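Local coordinates for pyruvate kinase 1 (Trypanosoma brucei brucei, PDB 4HYV), which catalyses the last step of glycolysis, in which the phosphate of phosphoenolpyruvate is transferred to ADP to give pyruvate and ATP, at residues A49-S54 / I79-D84; L83-P88 / F210-R215. One frame throughout, in Å; residues are numbered along the deposited sequence.

Interaction 1: residues A49-S54 / I79-D84; sequences ARMNFS and IGIALD. With K (potassium ion), chain D; PEP (phosphoenolpyruvate), chain E.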
loop_
_atom_site.group_PDB
_atom_site.type_symbol
_atom_site.label_atom_id
_atom_site.label_comp_id
_atom_site.label_asym_id
_atom_site.label_seq_id
_atom_site.Cartn_x
_atom_site.Cartn_y
_atom_site.Cartn_z
ATOM N N ALA A 49 -2.412 39.573 11.741
ATOM C CA ALA A 49 -3.482 40.543 11.816
ATOM C C ALA A 49 -3.855 40.959 10.409
ATOM O O ALA A 49 -2.995 41.350 9.603
ATOM C CB ALA A 49 -3.031 41.771 12.633
ATOM N N ARG A 50 -5.118 40.836 10.081
ATOM C CA ARG A 50 -5.576 41.195 8.717
ATOM C C ARG A 50 -6.297 42.529 8.734
ATOM O O ARG A 50 -7.174 42.766 9.589
ATOM C CB ARG A 50 -6.491 40.102 8.162
ATOM C CG ARG A 50 -7.403 40.523 7.035
ATOM C CD ARG A 50 -8.377 39.389 6.710
ATOM N NE ARG A 50 -9.169 39.658 5.514
ATOM C CZ ARG A 50 -10.482 39.939 5.511
ATOM N NH1 ARG A 50 -11.181 39.909 6.642
ATOM N NH2 ARG A 50 -11.109 40.172 4.349
ATOM N N MET A 51 -5.865 43.440 7.872
ATOM C CA MET A 51 -6.599 44.685 7.686
ATOM C C MET A 51 -7.432 44.601 6.429
ATOM O O MET A 51 -6.914 44.401 5.337
ATOM C CB MET A 51 -5.643 45.877 7.590
ATOM C CG MET A 51 -4.646 45.946 8.718
ATOM S SD MET A 51 -3.380 47.210 8.430
ATOM C CE MET A 51 -2.604 46.606 6.924
ATOM N N ASN A 52 -8.714 44.847 6.575
ATOM C CA ASN A 52 -9.612 44.691 5.469
ATOM C C ASN A 52 -9.904 46.029 4.809
ATOM O O ASN A 52 -10.678 46.838 5.320
ATOM C CB ASN A 52 -10.900 44.045 5.925
ATOM C CG ASN A 52 -11.867 43.851 4.785
ATOM O OD1 ASN A 52 -11.512 44.018 3.610
ATOM N ND2 ASN A 52 -13.093 43.519 5.116
ATOM N N PHE A 53 -9.238 46.281 3.699
ATOM C CA PHE A 53 -9.270 47.601 3.078
ATOM C C PHE A 53 -10.542 47.811 2.242
ATOM O O PHE A 53 -10.655 48.781 1.475
ATOM C CB PHE A 53 -8.025 47.806 2.221
ATOM C CG PHE A 53 -6.848 48.349 2.983
ATOM C CD1 PHE A 53 -6.406 47.722 4.148
ATOM C CD2 PHE A 53 -6.232 49.548 2.588
ATOM C CE1 PHE A 53 -5.300 48.211 4.841
ATOM C CE2 PHE A 53 -5.141 50.050 3.290
ATOM C CZ PHE A 53 -4.649 49.365 4.395
ATOM N N SER A 54 -11.483 46.882 2.362
ATOM C CA SER A 54 -12.838 47.166 1.982
ATOM C C SER A 54 -13.441 48.340 2.726
ATOM O O SER A 54 -14.384 48.963 2.241
ATOM C CB SER A 54 -13.701 45.936 2.139
ATOM O OG SER A 54 -13.414 45.056 1.088
ATOM N N ILE A 79 4.404 39.292 14.827
ATOM C CA ILE A 79 3.080 39.107 14.307
ATOM C C ILE A 79 3.039 39.615 12.858
ATOM O O ILE A 79 3.469 40.717 12.565
ATOM C CB ILE A 79 2.065 39.879 15.181
ATOM C CG1 ILE A 79 2.074 39.305 16.629
ATOM C CG2 ILE A 79 0.669 39.842 14.558
ATOM C CD1 ILE A 79 1.867 37.790 16.696
ATOM N N GLY A 80 2.581 38.787 11.943
ATOM C CA GLY A 80 2.488 39.212 10.550
ATOM C C GLY A 80 1.362 40.221 10.396
ATOM O O GLY A 80 0.422 40.225 11.181
ATOM N N ILE A 81 1.503 41.118 9.425
ATOM C CA ILE A 81 0.488 42.096 9.120
ATOM C C ILE A 81 0.064 41.959 7.667
ATOM O O ILE A 81 0.915 42.002 6.758
ATOM C CB ILE A 81 1.038 43.506 9.331
ATOM C CG1 ILE A 81 1.251 43.752 10.823
ATOM C CG2 ILE A 81 0.084 44.555 8.755
ATOM C CD1 ILE A 81 1.737 45.159 11.124
ATOM N N ALA A 82 -1.225 41.669 7.446
ATOM C CA ALA A 82 -1.731 41.433 6.098
ATOM C C ALA A 82 -2.616 42.567 5.663
ATOM O O ALA A 82 -3.462 43.038 6.426
ATOM C CB ALA A 82 -2.489 40.119 6.014
ATOM N N LEU A 83 -2.409 43.022 4.430
ATOM C CA LEU A 83 -3.291 44.025 3.839
ATOM C C LEU A 83 -4.193 43.313 2.865
ATOM O O LEU A 83 -3.724 42.713 1.905
ATOM C CB LEU A 83 -2.479 45.131 3.110
ATOM C CG LEU A 83 -3.248 46.375 2.584
ATOM C CD1 LEU A 83 -2.280 47.506 2.217
ATOM C CD2 LEU A 83 -4.159 46.033 1.401
ATOM N N ASP A 84 -5.490 43.331 3.144
ATOM C CA ASP A 84 -6.453 42.612 2.317
ATOM C C ASP A 84 -7.156 43.650 1.452
ATOM O O ASP A 84 -7.715 44.627 1.979
ATOM C CB ASP A 84 -7.461 41.864 3.213
ATOM C CG ASP A 84 -8.453 41.022 2.424
ATOM O OD1 ASP A 84 -9.088 41.578 1.502
ATOM O OD2 ASP A 84 -8.631 39.808 2.742
HETATM K K K D . -11.453 42.824 1.234
HETATM C C1 PEP E . -14.184 36.029 1.347
HETATM O O1 PEP E . -14.951 36.476 0.441
HETATM O "O2'" PEP E . -14.333 34.858 1.788
HETATM C C2 PEP E . -13.134 36.937 1.965
HETATM C C3 PEP E . -12.037 36.337 2.875
HETATM O O2 PEP E . -12.947 38.170 1.427
HETATM P P PEP E . -13.916 39.485 1.868
HETATM O O1P PEP E . -12.790 40.544 2.067
HETATM O O2P PEP E . -15.086 39.457 0.970
HETATM O O3P PEP E . -14.389 39.230 3.348
HETATM O O HOH W 1 -12.854 42.496 -1.201
#
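R50 and D84 slant across each other on the face they share of two parallel strands. The arginine chain runs out straight, with CG anti to the backbone N (chi1 159°), and this carries the guanidinium two residues along to the carboxylate. D84 OD2 lies in the guanidinium plane, 2.8 Å from R50 NE, in a salt bridge. The two flat groups are turned 79° apart, and NE comes to OD2 from above the carboxylate plane. R50 NH2 adds a weak bond to the same D84 OD2 and also sits 2.9 Å from O1P of phosphoenolpyruvate, while NH1 goes to T27. K239 also forms a salt bridge with OD2. The other oxygen, D84 OD1, binds potassium at 2.7 Å, joined by N52 OD1, S54 OG, T85 O, phosphoenolpyruvate O1P and a water. An Asx turn, S54 N to N52 OD1 at 3.1 Å, ties together two of these ligand residues.

The opposite face is apolar. M51 bends at its last torsion, and CE touches I81 CG2 at 3.8 Å. F53 lays one ring face over L83 in a CH-pi contact, with L83 CG 3.7 Å from the ring centroid and 18° off the normal. Between the faces runs regular parallel pairing, from A49 N to G80 O through to F53 N to D84 O. These are adjacent strands of a beta-alpha-beta unit, crossing over through helix 58-75, in the TIM barrel of pyruvate kinase; their C-terminal ends supply part of the potassium and phosphoenolpyruvate site.

Interaction 2: residues L83-P88 / F210-R215; sequences LDTKGP and FASFIR. With K (potassium ion), chain D.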
loop_
_atom_site.group_PDB
_atom_site.type_symbol
_atom_site.label_atom_id
_atom_site.label_comp_id
_atom_site.label_asym_id
_atom_site.label_seq_id
_atom_site.Cartn_x
_atom_site.Cartn_y
_atom_site.Cartn_z
ATOM N N LEU A 83 -2.409 43.022 4.430
ATOM C CA LEU A 83 -3.291 44.025 3.839
ATOM C C LEU A 83 -4.193 43.313 2.865
ATOM O O LEU A 83 -3.724 42.713 1.905
ATOM C CB LEU A 83 -2.479 45.131 3.110
ATOM C CG LEU A 83 -3.248 46.375 2.584
ATOM C CD1 LEU A 83 -2.280 47.506 2.217
ATOM C CD2 LEU A 83 -4.159 46.033 1.401
ATOM N N ASP A 84 -5.490 43.331 3.144
ATOM C CA ASP A 84 -6.453 42.612 2.317
ATOM C C ASP A 84 -7.156 43.650 1.452
ATOM O O ASP A 84 -7.715 44.627 1.979
ATOM C CB ASP A 84 -7.461 41.864 3.213
ATOM C CG ASP A 84 -8.453 41.022 2.424
ATOM O OD1 ASP A 84 -9.088 41.578 1.502
ATOM O OD2 ASP A 84 -8.631 39.808 2.742
ATOM N N THR A 85 -7.024 43.523 0.133
ATOM C CA THR A 85 -7.537 44.571 -0.755
ATOM C C THR A 85 -9.038 44.530 -0.896
ATOM O O THR A 85 -9.675 43.467 -0.767
ATOM C CB THR A 85 -6.921 44.534 -2.154
ATOM O OG1 THR A 85 -7.240 43.298 -2.777
ATOM C CG2 THR A 85 -5.418 44.696 -2.092
ATOM N N LYS A 86 -9.613 45.710 -1.100
ATOM C CA LYS A 86 -10.964 45.833 -1.603
ATOM C C LYS A 86 -11.140 45.091 -2.921
ATOM O O LYS A 86 -12.029 44.239 -3.044
ATOM C CB LYS A 86 -11.336 47.332 -1.761
ATOM C CG LYS A 86 -12.716 47.586 -2.361
ATOM C CD LYS A 86 -12.893 49.089 -2.627
ATOM C CE LYS A 86 -14.220 49.413 -3.329
ATOM N NZ LYS A 86 -15.423 49.005 -2.528
ATOM N N GLY A 87 -10.314 45.426 -3.916
ATOM C CA GLY A 87 -10.420 44.804 -5.235
ATOM C C GLY A 87 -11.699 45.187 -5.979
ATOM O O GLY A 87 -12.403 46.118 -5.595
ATOM N N PRO A 88 -12.011 44.456 -7.047
ATOM C CA PRO A 88 -13.209 44.665 -7.855
ATOM C C PRO A 88 -14.527 44.401 -7.116
ATOM O O PRO A 88 -15.397 43.700 -7.639
ATOM C CB PRO A 88 -13.049 43.635 -8.972
ATOM C CG PRO A 88 -12.121 42.612 -8.427
ATOM C CD PRO A 88 -11.160 43.386 -7.587
ATOM N N PHE A 210 -3.287 40.103 0.894
ATOM C CA PHE A 210 -4.370 39.185 0.505
ATOM C C PHE A 210 -5.139 39.832 -0.659
ATOM O O PHE A 210 -5.890 40.823 -0.465
ATOM C CB PHE A 210 -5.338 38.939 1.679
ATOM C CG PHE A 210 -4.692 38.329 2.923
ATOM C CD1 PHE A 210 -3.447 37.725 2.870
ATOM C CD2 PHE A 210 -5.418 38.243 4.114
ATOM C CE1 PHE A 210 -2.907 37.104 3.996
ATOM C CE2 PHE A 210 -4.884 37.623 5.246
ATOM C CZ PHE A 210 -3.640 37.017 5.172
ATOM N N ALA A 211 -4.934 39.307 -1.863
ATOM C CA ALA A 211 -5.373 40.007 -3.080
ATOM C C ALA A 211 -6.748 39.496 -3.501
ATOM O O ALA A 211 -6.896 38.341 -3.875
ATOM C CB ALA A 211 -4.360 39.814 -4.208
ATOM N N SER A 212 -7.762 40.347 -3.373
ATOM C CA SER A 212 -9.113 39.915 -3.592
ATOM C C SER A 212 -9.386 39.610 -5.076
ATOM O O SER A 212 -8.828 40.263 -5.985
ATOM C CB SER A 212 -10.097 40.943 -3.046
ATOM O OG SER A 212 -9.885 41.172 -1.665
ATOM N N PHE A 213 -10.230 38.605 -5.312
ATOM C CA PHE A 213 -10.780 38.322 -6.654
ATOM C C PHE A 213 -9.759 37.992 -7.719
ATOM O O PHE A 213 -10.014 38.189 -8.904
ATOM C CB PHE A 213 -11.715 39.447 -7.130
ATOM C CG PHE A 213 -12.910 39.659 -6.228
ATOM C CD1 PHE A 213 -13.961 38.742 -6.215
ATOM C CD2 PHE A 213 -12.944 40.746 -5.314
ATOM C CE1 PHE A 213 -15.028 38.886 -5.315
ATOM C CE2 PHE A 213 -14.019 40.897 -4.430
ATOM C CZ PHE A 213 -15.053 39.959 -4.424
ATOM N N ILE A 214 -8.630 37.418 -7.333
ATOM C CA ILE A 214 -7.649 37.044 -8.344
ATOM C C ILE A 214 -8.244 36.008 -9.300
ATOM O O ILE A 214 -8.843 35.021 -8.867
ATOM C CB ILE A 214 -6.363 36.499 -7.720
ATOM C CG1 ILE A 214 -5.593 37.626 -7.018
ATOM C CG2 ILE A 214 -5.522 35.836 -8.788
ATOM C CD1 ILE A 214 -5.157 38.747 -7.947
ATOM N N ARG A 215 -8.115 36.255 -10.598
ATOM C CA ARG A 215 -8.746 35.396 -11.609
ATOM C C ARG A 215 -7.725 34.699 -12.493
ATOM O O ARG A 215 -8.031 33.664 -13.096
ATOM C CB ARG A 215 -9.707 36.204 -12.474
ATOM C CG ARG A 215 -11.038 36.476 -11.799
ATOM C CD ARG A 215 -12.084 36.993 -12.784
ATOM N NE ARG A 215 -11.900 38.406 -13.070
ATOM C CZ ARG A 215 -12.026 38.957 -14.283
ATOM N NH1 ARG A 215 -12.356 38.212 -15.334
ATOM N NH2 ARG A 215 -11.825 40.260 -14.447
HETATM K K K D . -11.453 42.824 1.234
HETATM O O HOH W 2 -7.340 42.550 -5.721
HETATM O O HOH W 1 -12.854 42.496 -1.201
#
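F213 packs against P88, the side chains passing antiparallel. Its CB starts the contact, 3.4 Å from P88 CG. The next atom, CG, stands anti to the carbonyl carbon (chi1 -60°) and remains near that same proline carbon. Along the ring side, F213 CD2 lies 3.7 Å from P88 CG, which sits at a slant to the ring, and a little farther from CD. Farther out, F213 CE2 comes within 4.1 Å of K86 O, which sits at the ring edge. The phenylalanine occupies the positive-phi position of a type II turn from A211 to I214, and E241 takes its backbone N-H.

Just before it, S212 turns its side chain toward T85. S212 OG is modelled 2.5 Å from T85 O, so short that the exact length is doubtful; K239 is a second partner of this hydroxyl. T85 O also binds potassium, at 2.8 Å. Farther off, a water accepts from T85 OG1 and donates to S212 O, while a second, itself a potassium ligand, donates to K86 O.

Deeper in, F210 presents its ring edge to D84 OD2, the oxygen salt-bridged to R50, with carboxylate and ring planes 83° apart. The backbones pair briefly as parallel strands, F210 N to L83 O at 2.8 Å and T85 N to F210 O at 3.0 Å. Neighbouring TIM-barrel strands thus run out into the loops at their C-terminal ends, where pyruvate kinases place the active site; here the end of strand 80-84 and the next loop supply D84 OD1 and T85 O to potassium.

Coming from the N terminus, the chain runs out along strand 46-52, returns through helix 58-75, and closes its first loop in interaction 1 as strand 80-84 pairs beside it. Interaction 2 starts on that strand's last two residues, L83 and D84, and closes a much longer excursion: the mixed sheet built from strands 107-111 to 178-179, then helix 192-203, before strand 208-211 arrives. The loops follow one another, neither nested nor crossed. Strand 80-84 is the middle of three consecutive barrel strands, and A82 CB touches F210 CZ at 3.4 Å across the two contacts. Potassium and its bound water belong to both.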